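Local coordinates for protein 4-amino-4-deoxychorismate lyase (Legionella pneumophila, PDB 3LUL) that belongs to the class IV aminotransferase family, a group of two-domain fold-type IV enzymes, and carries a pyridoxal-phosphate group bound to a lysine, at residues Pro40-Ala43 and Tyr44-Trp47; Pro199-Thr202 and Arg203-Ile207; Phe17-Asp21 and Arg22-Gly26; Leu182-Asn186 and Ile187-Pro191; Val143-Leu146 and Glu147-Ile150. All coordinates share one frame; numbering follows the deposited sequence.

How the interactions relate
Along the chain the order is interaction 3, interaction 1, interaction 5, interaction 4 and interaction 2. Interactions 1 and 2 are helix starts, centres about 12 Å apart, touching where F42, M45 and H46 meet I201 and R205. Interaction 4, part of the hairpin of strands 179-184 and 187-190, meets interaction 2 through R203, their centres about 15 Å apart. Interactions 3 and 5, centres about 17 Å apart, meet where the O of G26 accepts from N144, and both face the second subunit. The modified lysine at position 141 is hydrogen-bonded by two of them: interaction 2 holds its phosphate and interaction 5 its O3. Interactions 3 and 4 are most remote, centres about 42 Å apart.

Interaction 1 of 5, residues Pro40-Ala43 and Tyr44-Trp47; sequences PSFA and YMHW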
# COMPACT_ATOMS: atom_id res chain seq x y z
N PRO B 40 5.25 -8.04 -27.32
CA PRO B 40 4.41 -7.71 -26.16
C PRO B 40 2.92 -7.76 -26.53
O PRO B 40 2.49 -7.14 -27.49
CB PRO B 40 4.86 -6.29 -25.77
CG PRO B 40 5.43 -5.72 -26.97
CD PRO B 40 5.95 -6.85 -27.83
N SER B 41 2.16 -8.52 -25.76
CA SER B 41 0.74 -8.67 -25.93
C SER B 41 -0.03 -7.48 -25.31
O SER B 41 0.14 -7.14 -24.12
CB SER B 41 0.34 -9.95 -25.20
OG SER B 41 -1.03 -10.22 -25.26
N PHE B 42 -0.87 -6.86 -26.12
CA PHE B 42 -1.72 -5.74 -25.69
C PHE B 42 -0.97 -4.56 -25.11
O PHE B 42 -1.44 -3.92 -24.19
CB PHE B 42 -2.87 -6.24 -24.81
CG PHE B 42 -3.64 -7.29 -25.51
CD1 PHE B 42 -4.62 -6.95 -26.41
CD2 PHE B 42 -3.26 -8.60 -25.38
CE1 PHE B 42 -5.27 -7.93 -27.13
CE2 PHE B 42 -3.89 -9.59 -26.09
CZ PHE B 42 -4.90 -9.26 -26.96
N ALA B 43 0.17 -4.27 -25.72
CA ALA B 43 1.01 -3.15 -25.29
C ALA B 43 0.21 -1.85 -25.18
O ALA B 43 0.45 -1.07 -24.28
CB ALA B 43 2.16 -2.95 -26.26
N TYR B 44 -0.72 -1.63 -26.11
CA TYR B 44 -1.54 -0.40 -26.09
C TYR B 44 -2.39 -0.36 -24.83
O TYR B 44 -2.38 0.63 -24.11
CB TYR B 44 -2.42 -0.24 -27.35
CG TYR B 44 -3.34 0.93 -27.16
CD1 TYR B 44 -4.65 0.75 -26.79
CD2 TYR B 44 -2.87 2.24 -27.28
CE1 TYR B 44 -5.48 1.80 -26.56
CE2 TYR B 44 -3.72 3.32 -27.05
CZ TYR B 44 -5.02 3.08 -26.69
OH TYR B 44 -5.92 4.10 -26.44
N MSE B 45 -3.13 -1.44 -24.57
CA MSE B 45 -4.02 -1.40 -23.41
C MSE B 45 -3.28 -1.19 -22.09
O MSE B 45 -3.79 -0.51 -21.19
CB MSE B 45 -4.96 -2.62 -23.38
CG MSE B 45 -5.96 -2.60 -24.52
SE MSE B 45 -7.05 -4.23 -24.53
CE MSE B 45 -8.24 -3.62 -23.16
N HIS B 46 -2.08 -1.77 -21.97
CA HIS B 46 -1.23 -1.55 -20.79
C HIS B 46 -0.77 -0.09 -20.69
O HIS B 46 -0.79 0.49 -19.62
CB HIS B 46 -0.02 -2.49 -20.85
CG HIS B 46 -0.36 -3.91 -20.56
ND1 HIS B 46 -0.71 -4.34 -19.30
CD2 HIS B 46 -0.41 -5.01 -21.37
CE1 HIS B 46 -0.98 -5.64 -19.34
NE2 HIS B 46 -0.79 -6.07 -20.58
N TRP B 47 -0.34 0.47 -21.81
CA TRP B 47 0.04 1.91 -21.84
C TRP B 47 -1.11 2.81 -21.46
O TRP B 47 -0.96 3.80 -20.73
CB TRP B 47 0.55 2.23 -23.27
CG TRP B 47 0.92 3.63 -23.54
CD1 TRP B 47 2.12 4.25 -23.26
CD2 TRP B 47 0.09 4.62 -24.15
NE1 TRP B 47 2.09 5.55 -23.69
CE2 TRP B 47 0.86 5.82 -24.23
CE3 TRP B 47 -1.22 4.62 -24.64
CZ2 TRP B 47 0.34 6.99 -24.77
CZ3 TRP B 47 -1.73 5.78 -25.18
CH2 TRP B 47 -0.94 6.95 -25.25
O HOH W 1 -0.05 -8.58 -21.78
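Both F42 and M45 turn CG anti to the carbonyl carbon (chi1 -55° for F42), which sets the phenyl ring and the M45 chain, modelled as selenomethionine, side by side, pointing the same way. The bend of M45 at chi3 brings its SE to 4.1 Å from F42 CD1, a Met-aromatic contact made obliquely to the ring; the flexible, unbranched chain of a methionine suits this surface, which also receives I201 and R205 of helix 201-212. H46 starts in the same manner as M45, and its imidazole reaches back to the preceding loop. Its CD2 lies 3.5 Å from S41 O, which meets the ring edge in its plane.

The motif is the first turn of helix 43-57, with F42 at the N-cap. F42 O accepts from H46 N at 3.2 Å, almost straight at 168°, and A43 O accepts from W47 N at 3.0 Å. A43 O also receives W68 NE1, and the small A43 methyl fits against F69 of helix 65-78.

A water joins the loop to the imidazole, donating to S41 O at 2.8 Å and lying 2.9 Å from H46 NE2. On its other nitrogen, ND1, H46 is hydrogen-bonded to E31. With a partner at each nitrogen, the imidazole is fixed in rotation and ties the helix start both to the loop before it and to strand 28-36.

Interaction 2 of 5, residues Pro199-Thr202 and Arg203-Ile207; sequences PGIT and RARLI
G200 and A204 close the first turn of helix 201-212, the helix of a beta-alpha-beta unit whose start faces the phosphate of the modified lysine at position 141. The phosphate takes hydrogen bonds from I201 N and T202 OG1, as befits a helix N-terminus: its early amide groups have no carbonyl of a preceding turn to use, and its dipole probably favours an anion there. T202 supplies the added hydroxyl.

The backbone bonds follow the helical ladder. A204 N reaches G200 O at 3.0 Å, R205 N reaches I201 O at 2.9 Å, and L206 N reaches T202 O at 2.9 Å. G200 is the N-cap residue, and the lack of a side chain suits its buried place close to R203.

Apolar contacts are few. I201 and R205 cross obliquely, CG2 of I201 lying 4.0 Å from CD of R205; the aliphatic part of the arginine passes beside the isoleucine branch before the charged end continues to a salt bridge with D270. R203 has CG anti to its backbone N (chi1 170°), and from there its extended chain runs to E219, with P191 O as a further acceptor.

Two waters complete the polar links. One accepts from R205 NH1 in the guanidinium plane at 2.8 Å and donates to T202 OG1. The other donates to G200 O at 2.7 Å and accepts from R203 NH1 at 3.0 Å.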
# COMPACT_ATOMS: atom_id res chain seq x y z
N PRO B 199 -9.76 -2.94 -12.91
CA PRO B 199 -10.34 -3.21 -14.23
C PRO B 199 -9.34 -3.92 -15.11
O PRO B 199 -8.58 -3.30 -15.85
CB PRO B 199 -10.64 -1.81 -14.77
CG PRO B 199 -9.54 -0.95 -14.14
CD PRO B 199 -9.26 -1.55 -12.79
N GLY B 200 -9.28 -5.24 -14.99
CA GLY B 200 -8.25 -5.99 -15.69
C GLY B 200 -8.38 -5.89 -17.20
O GLY B 200 -9.50 -5.76 -17.77
N ILE B 201 -7.22 -5.93 -17.85
CA ILE B 201 -7.16 -5.96 -19.31
C ILE B 201 -7.71 -7.30 -19.83
O ILE B 201 -8.39 -7.33 -20.84
CB ILE B 201 -5.73 -5.72 -19.83
CG1 ILE B 201 -5.36 -4.23 -19.59
CG2 ILE B 201 -5.57 -6.05 -21.34
CD1 ILE B 201 -3.87 -3.95 -19.68
N THR B 202 -7.39 -8.39 -19.15
CA THR B 202 -7.79 -9.71 -19.61
C THR B 202 -9.29 -9.83 -19.48
O THR B 202 -9.97 -10.27 -20.41
CB THR B 202 -7.01 -10.84 -18.88
OG1 THR B 202 -5.61 -10.55 -18.88
CG2 THR B 202 -7.20 -12.19 -19.58
N ARG B 203 -9.79 -9.39 -18.34
CA ARG B 203 -11.23 -9.27 -18.06
C ARG B 203 -11.94 -8.50 -19.17
O ARG B 203 -12.95 -8.94 -19.70
CB ARG B 203 -11.44 -8.55 -16.71
CG ARG B 203 -12.87 -8.11 -16.37
CD ARG B 203 -12.93 -7.19 -15.14
NE ARG B 203 -14.32 -6.88 -14.76
CZ ARG B 203 -15.11 -5.98 -15.37
NH1 ARG B 203 -14.69 -5.27 -16.40
NH2 ARG B 203 -16.36 -5.82 -14.97
N ALA B 204 -11.41 -7.32 -19.51
CA ALA B 204 -11.99 -6.49 -20.57
C ALA B 204 -12.01 -7.19 -21.93
O ALA B 204 -13.00 -7.11 -22.68
CB ALA B 204 -11.19 -5.16 -20.68
N ARG B 205 -10.90 -7.87 -22.27
CA ARG B 205 -10.79 -8.62 -23.54
C ARG B 205 -11.81 -9.75 -23.59
O ARG B 205 -12.46 -9.97 -24.62
CB ARG B 205 -9.39 -9.20 -23.73
CG ARG B 205 -8.28 -8.16 -24.04
CD ARG B 205 -6.92 -8.83 -23.87
NE ARG B 205 -6.84 -10.01 -24.74
CZ ARG B 205 -6.08 -11.09 -24.51
NH1 ARG B 205 -5.27 -11.18 -23.47
NH2 ARG B 205 -6.12 -12.09 -25.39
N LEU B 206 -11.96 -10.45 -22.48
CA LEU B 206 -12.89 -11.57 -22.39
C LEU B 206 -14.33 -11.10 -22.61
O LEU B 206 -15.08 -11.70 -23.38
CB LEU B 206 -12.72 -12.28 -21.04
CG LEU B 206 -13.41 -13.62 -20.83
CD1 LEU B 206 -12.68 -14.36 -19.75
CD2 LEU B 206 -14.88 -13.46 -20.49
N ILE B 207 -14.71 -10.01 -21.94
CA ILE B 207 -16.03 -9.41 -22.13
C ILE B 207 -16.28 -9.03 -23.60
O ILE B 207 -17.34 -9.34 -24.14
CB ILE B 207 -16.25 -8.21 -21.17
CG1 ILE B 207 -16.32 -8.71 -19.73
CG2 ILE B 207 -17.56 -7.46 -21.49
CD1 ILE B 207 -16.20 -7.62 -18.69
O HOH W 2 -11.88 -4.55 -17.13
O HOH W 3 -4.56 -9.68 -21.21

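Interaction 3 of 5, residues Phe17-Asp21 and Arg22-Gly26; sequences FGIDD and RIFLG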
# COMPACT_ATOMS: atom_id res chain seq x y z
N PHE B 17 15.57 2.57 -8.42
CA PHE B 17 15.12 3.89 -7.99
C PHE B 17 15.95 4.38 -6.81
O PHE B 17 16.33 3.59 -5.95
CB PHE B 17 13.65 3.81 -7.60
CG PHE B 17 12.74 3.33 -8.71
CD1 PHE B 17 12.42 4.16 -9.77
CD2 PHE B 17 12.20 2.04 -8.68
CE1 PHE B 17 11.57 3.72 -10.78
CE2 PHE B 17 11.34 1.60 -9.66
CZ PHE B 17 11.03 2.44 -10.73
N GLY B 18 16.22 5.68 -6.75
CA GLY B 18 17.07 6.25 -5.70
C GLY B 18 16.25 6.39 -4.42
O GLY B 18 15.02 6.37 -4.46
N ILE B 19 16.92 6.55 -3.30
CA ILE B 19 16.24 6.46 -2.00
C ILE B 19 15.33 7.68 -1.75
O ILE B 19 14.45 7.61 -0.93
CB ILE B 19 17.26 6.32 -0.86
CG1 ILE B 19 16.59 5.80 0.43
CG2 ILE B 19 18.00 7.63 -0.66
CD1 ILE B 19 15.92 4.45 0.26
N ASP B 20 15.56 8.77 -2.46
CA ASP B 20 14.68 9.96 -2.40
C ASP B 20 13.43 9.87 -3.29
O ASP B 20 12.68 10.85 -3.39
CB ASP B 20 15.49 11.22 -2.76
CG ASP B 20 16.06 11.17 -4.20
OD1 ASP B 20 16.10 10.07 -4.81
OD2 ASP B 20 16.48 12.23 -4.73
N ASP B 21 13.24 8.74 -3.98
CA ASP B 21 12.11 8.55 -4.88
C ASP B 21 10.82 8.32 -4.10
O ASP B 21 10.80 7.62 -3.08
CB ASP B 21 12.38 7.38 -5.85
CG ASP B 21 11.49 7.41 -7.08
OD1 ASP B 21 10.26 7.42 -6.90
OD2 ASP B 21 12.01 7.41 -8.21
N ARG B 22 9.74 8.96 -4.54
CA ARG B 22 8.47 8.85 -3.82
C ARG B 22 7.85 7.43 -3.89
O ARG B 22 6.93 7.12 -3.14
CB ARG B 22 7.47 9.93 -4.27
CG ARG B 22 7.95 11.34 -3.96
CD ARG B 22 6.99 12.39 -4.44
NE ARG B 22 5.60 12.09 -4.09
CZ ARG B 22 5.05 12.27 -2.88
NH1 ARG B 22 5.74 12.79 -1.86
NH2 ARG B 22 3.78 11.97 -2.69
N ILE B 23 8.39 6.56 -4.76
CA ILE B 23 7.97 5.16 -4.78
C ILE B 23 8.13 4.51 -3.41
O ILE B 23 7.39 3.59 -3.08
CB ILE B 23 8.68 4.34 -5.91
CG1 ILE B 23 8.03 2.97 -6.13
CG2 ILE B 23 10.17 4.12 -5.65
CD1 ILE B 23 8.43 2.33 -7.49
N PHE B 24 9.08 5.00 -2.57
CA PHE B 24 9.22 4.50 -1.19
C PHE B 24 8.14 4.90 -0.18
O PHE B 24 8.14 4.42 0.94
CB PHE B 24 10.65 4.80 -0.69
CG PHE B 24 11.71 4.04 -1.46
CD1 PHE B 24 11.81 2.67 -1.30
CD2 PHE B 24 12.49 4.63 -2.39
CE1 PHE B 24 12.75 1.93 -2.03
CE2 PHE B 24 13.45 3.90 -3.11
CZ PHE B 24 13.55 2.55 -2.94
N LEU B 25 7.24 5.81 -0.59
CA LEU B 25 6.03 6.18 0.14
C LEU B 25 4.81 5.48 -0.46
O LEU B 25 3.65 5.65 -0.01
CB LEU B 25 5.85 7.71 0.05
CG LEU B 25 7.01 8.63 0.44
CD1 LEU B 25 6.67 10.11 0.28
CD2 LEU B 25 7.39 8.32 1.87
N GLY B 26 5.03 4.69 -1.51
CA GLY B 26 3.96 4.02 -2.21
C GLY B 26 3.50 4.71 -3.48
O GLY B 26 2.52 4.25 -4.08
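The F24 ring is the bump that the preceding turn receives, clasped between two aliphatic groups. I19 CD1 sits over the centre of one face, 4.3 Å from the ring centroid and only 11° off its normal, a CH-pi contact. On the opposite face I23 CG2 lies nearer the rim, 4.0 Å above the plane. The ring edge slides in towards the turn, so that CE2 comes within 3.2 Å of G18 O, in the plane of the ring.

I23 fills a second hollow with its other branch. Its CG1 is anti to the backbone N (chi1 -167°), and this sends CD1 over a face of F17, 3.7 Å from CE2; the two side chains cross at about a right angle. A branched isoleucine suits the spot, since one residue touches two rings.

The scaffold is a type I turn, G18 to D21, running into a short 3-10 segment, 22-25, within the loop between strands 4-6 and 28-36. D21 joins the two as an Asx turn: its OD1 accepts from I23 N at 3.0 Å, met on the anti side of the carboxylate, while its backbone O takes F24 N at 3.2 Å. The same carboxylate also binds G93 N and S91 OG, which hold it in place. Beyond the loop lies the second subunit, where F24 meets the rings of F24 and F17 of that neighbour.

Interaction 4 of 5, residues Leu182-Asn186 and Ile187-Pro191; sequences LIENN and ILYTP
L182 and Y189 pack most closely in this beta hairpin, formed by strands 179-184 and 187-190. L182 places CG between its backbone N and carbonyl carbon (chi1 58°), and this leans CD1 towards the tyrosine, 3.6 Å from Y189 CD1. The pair is bonded in both directions, each N to the other's O at 2.9 Å. On the other face, I183 and L188 lie side by side, I183 CG1 being 3.8 Å from L188 CD2; these branched aliphatics suit a face buried against I259 of helix 258-269.

Towards the turn the packing gives way to exposed polar residues. N185 and N186 form the corner of a type I' turn, a place where asparagine readily takes the positive phi needed. E184 and I187 exchange a pair of backbone bonds, I187 N to E184 O at 3.0 Å. On the face of L182, R226 serves twice, as salt-bridge partner of E184 and in a cation-pi contact with Y189. In the plane of the Y189 ring, a water donates to E184 O at 2.7 Å and lies 2.7 Å from Y189 OH.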
# COMPACT_ATOMS: atom_id res chain seq x y z
N LEU B 182 -17.57 -16.34 -12.89
CA LEU B 182 -18.22 -17.63 -12.70
C LEU B 182 -19.17 -17.93 -13.82
O LEU B 182 -19.55 -17.06 -14.61
CB LEU B 182 -18.89 -17.68 -11.34
CG LEU B 182 -19.94 -16.64 -11.04
CD1 LEU B 182 -21.22 -17.20 -11.59
CD2 LEU B 182 -20.10 -16.29 -9.53
N ILE B 183 -19.55 -19.20 -13.91
CA ILE B 183 -20.47 -19.67 -14.93
C ILE B 183 -21.60 -20.36 -14.19
O ILE B 183 -21.34 -21.20 -13.33
CB ILE B 183 -19.85 -20.69 -15.90
CG1 ILE B 183 -18.73 -20.02 -16.72
CG2 ILE B 183 -20.90 -21.21 -16.83
CD1 ILE B 183 -17.95 -20.97 -17.56
N GLU B 184 -22.83 -19.98 -14.48
CA GLU B 184 -23.99 -20.68 -14.01
C GLU B 184 -25.03 -20.76 -15.13
O GLU B 184 -25.38 -19.72 -15.72
CB GLU B 184 -24.57 -19.93 -12.81
CG GLU B 184 -25.82 -20.57 -12.20
CD GLU B 184 -26.35 -19.75 -11.03
OE1 GLU B 184 -26.71 -18.56 -11.24
OE2 GLU B 184 -26.38 -20.29 -9.90
N ASN B 185 -25.52 -21.98 -15.38
CA ASN B 185 -26.48 -22.26 -16.46
C ASN B 185 -26.04 -21.63 -17.79
O ASN B 185 -26.83 -20.96 -18.46
CB ASN B 185 -27.91 -21.79 -16.09
CG ASN B 185 -28.37 -22.32 -14.74
OD1 ASN B 185 -28.03 -23.43 -14.36
ND2 ASN B 185 -29.14 -21.51 -14.01
N ASN B 186 -24.77 -21.84 -18.13
CA ASN B 186 -24.14 -21.34 -19.36
C ASN B 186 -24.10 -19.83 -19.53
O ASN B 186 -23.96 -19.33 -20.66
CB ASN B 186 -24.80 -21.98 -20.60
CG ASN B 186 -24.62 -23.47 -20.65
OD1 ASN B 186 -23.62 -23.98 -20.17
ND2 ASN B 186 -25.58 -24.17 -21.27
N ILE B 187 -24.24 -19.12 -18.44
CA ILE B 187 -24.15 -17.66 -18.44
C ILE B 187 -22.94 -17.27 -17.59
O ILE B 187 -22.72 -17.84 -16.52
CB ILE B 187 -25.43 -17.00 -17.85
CG1 ILE B 187 -26.65 -17.39 -18.72
CG2 ILE B 187 -25.24 -15.47 -17.74
CD1 ILE B 187 -27.99 -17.31 -18.00
N LEU B 188 -22.18 -16.30 -18.11
CA LEU B 188 -20.97 -15.80 -17.46
C LEU B 188 -21.34 -14.63 -16.57
O LEU B 188 -22.10 -13.78 -16.98
CB LEU B 188 -19.95 -15.34 -18.50
CG LEU B 188 -19.18 -16.45 -19.19
CD1 LEU B 188 -18.91 -16.10 -20.68
CD2 LEU B 188 -17.89 -16.74 -18.42
N TYR B 189 -20.77 -14.58 -15.36
CA TYR B 189 -20.97 -13.47 -14.42
C TYR B 189 -19.59 -13.00 -13.91
O TYR B 189 -18.66 -13.80 -13.77
CB TYR B 189 -21.83 -13.91 -13.24
CG TYR B 189 -23.22 -14.37 -13.60
CD1 TYR B 189 -23.47 -15.70 -13.95
CD2 TYR B 189 -24.28 -13.48 -13.60
CE1 TYR B 189 -24.78 -16.13 -14.31
CE2 TYR B 189 -25.57 -13.90 -13.93
CZ TYR B 189 -25.81 -15.22 -14.28
OH TYR B 189 -27.05 -15.64 -14.57
N THR B 190 -19.46 -11.70 -13.68
CA THR B 190 -18.24 -11.15 -13.13
C THR B 190 -18.56 -9.86 -12.36
O THR B 190 -19.53 -9.17 -12.68
CB THR B 190 -17.21 -10.91 -14.25
OG1 THR B 190 -15.92 -10.75 -13.67
CG2 THR B 190 -17.56 -9.69 -15.14
N PRO B 191 -17.82 -9.58 -11.28
CA PRO B 191 -18.11 -8.35 -10.54
C PRO B 191 -18.05 -7.09 -11.41
O PRO B 191 -17.25 -7.03 -12.37
CB PRO B 191 -17.02 -8.35 -9.46
CG PRO B 191 -16.89 -9.78 -9.13
CD PRO B 191 -16.93 -10.46 -10.49
O HOH W 4 -27.40 -18.29 -14.76

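Interaction 5 of 5, residues Val143-Leu146 and Glu147-Ile150; sequences VNYL and EAII
The carbonyls of Y145 and L146 point along the start of helix 146-157, Y145 O accepting from I149 N at 2.9 Å and L146 O from I150 N at 2.8 Å. Y145 is the N-cap, and the chain reaches it through an inverse gamma turn centred on N144, only a few residues after the modified lysine at position 141.

The aromatic ring of Y145 lies beside the first turn, where CD2 meets A148 CB at 3.9 Å, obliquely to the ring. A small alanine is well fitted here, leaving the tyrosine lodged beside the helix with its OH hydrogen-bonded to O3 of the modified lysine. F30 meets the same ring edge-to-face. E147 has CG anti to the backbone N (chi1 -173°), and its extended chain carries the carboxylate to R131, W129 and Y138.

Two waters extend the cap, each donating to N144 O; one accepts from E147 N at 2.9 Å and the other from A148 N at 3.2 Å. They offer partners to amides at the start of the helix. N144 OD1 binds L146 N of the second subunit, and the bond is returned in kind, placing this helix start at the dimer interface. L146 and I150 add the apolar side, with L146 CG 4.0 Å from I150 CD1.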
# COMPACT_ATOMS: atom_id res chain seq x y z
N VAL B 143 2.18 -0.05 -6.50
CA VAL B 143 3.18 -0.79 -5.74
C VAL B 143 2.72 -1.12 -4.29
O VAL B 143 3.45 -1.75 -3.55
CB VAL B 143 4.52 -0.04 -5.69
CG1 VAL B 143 5.11 0.09 -7.11
CG2 VAL B 143 4.38 1.36 -5.04
N ASN B 144 1.51 -0.71 -3.88
CA ASN B 144 1.08 -0.90 -2.47
C ASN B 144 0.42 -2.30 -2.30
O ASN B 144 -0.77 -2.41 -2.02
CB ASN B 144 0.10 0.21 -2.04
CG ASN B 144 0.71 1.60 -2.09
OD1 ASN B 144 0.90 2.25 -1.06
ND2 ASN B 144 0.98 2.08 -3.31
N TYR B 145 1.21 -3.36 -2.52
CA TYR B 145 0.67 -4.73 -2.52
C TYR B 145 0.87 -5.51 -1.23
O TYR B 145 0.64 -6.72 -1.21
CB TYR B 145 1.15 -5.52 -3.77
CG TYR B 145 0.13 -5.40 -4.93
CD1 TYR B 145 -0.39 -4.16 -5.30
CD2 TYR B 145 -0.34 -6.52 -5.62
CE1 TYR B 145 -1.34 -4.00 -6.35
CE2 TYR B 145 -1.30 -6.39 -6.69
CZ TYR B 145 -1.79 -5.12 -7.04
OH TYR B 145 -2.73 -4.92 -8.04
N LEU B 146 1.29 -4.87 -0.13
CA LEU B 146 1.47 -5.63 1.11
C LEU B 146 0.21 -6.37 1.56
O LEU B 146 0.30 -7.51 2.05
CB LEU B 146 2.00 -4.75 2.24
CG LEU B 146 2.43 -5.42 3.53
CD1 LEU B 146 3.42 -6.63 3.37
CD2 LEU B 146 3.02 -4.35 4.49
N GLU B 147 -0.95 -5.71 1.38
CA GLU B 147 -2.22 -6.33 1.73
C GLU B 147 -2.39 -7.67 1.02
O GLU B 147 -2.78 -8.69 1.63
CB GLU B 147 -3.37 -5.39 1.42
CG GLU B 147 -4.70 -5.92 1.92
CD GLU B 147 -5.88 -5.06 1.52
OE1 GLU B 147 -5.76 -3.82 1.43
OE2 GLU B 147 -6.95 -5.68 1.36
N ALA B 148 -2.09 -7.66 -0.29
CA ALA B 148 -2.14 -8.83 -1.13
C ALA B 148 -1.14 -9.88 -0.70
O ALA B 148 -1.45 -11.07 -0.67
CB ALA B 148 -1.92 -8.47 -2.61
N ILE B 149 0.06 -9.45 -0.36
CA ILE B 149 1.10 -10.36 0.13
C ILE B 149 0.65 -11.07 1.41
O ILE B 149 0.75 -12.29 1.50
CB ILE B 149 2.45 -9.59 0.38
CG1 ILE B 149 3.04 -9.15 -0.96
CG2 ILE B 149 3.45 -10.49 1.15
CD1 ILE B 149 4.18 -8.15 -0.81
N ILE B 150 0.15 -10.31 2.37
CA ILE B 150 -0.31 -10.90 3.64
C ILE B 150 -1.44 -11.94 3.38
O ILE B 150 -1.41 -13.06 3.90
CB ILE B 150 -0.76 -9.79 4.63
CG1 ILE B 150 0.45 -8.90 5.05
CG2 ILE B 150 -1.48 -10.41 5.88
CD1 ILE B 150 0.03 -7.67 5.85
O HOH W 5 -1.28 -2.91 0.78
O HOH W 6 -2.68 -4.93 -1.80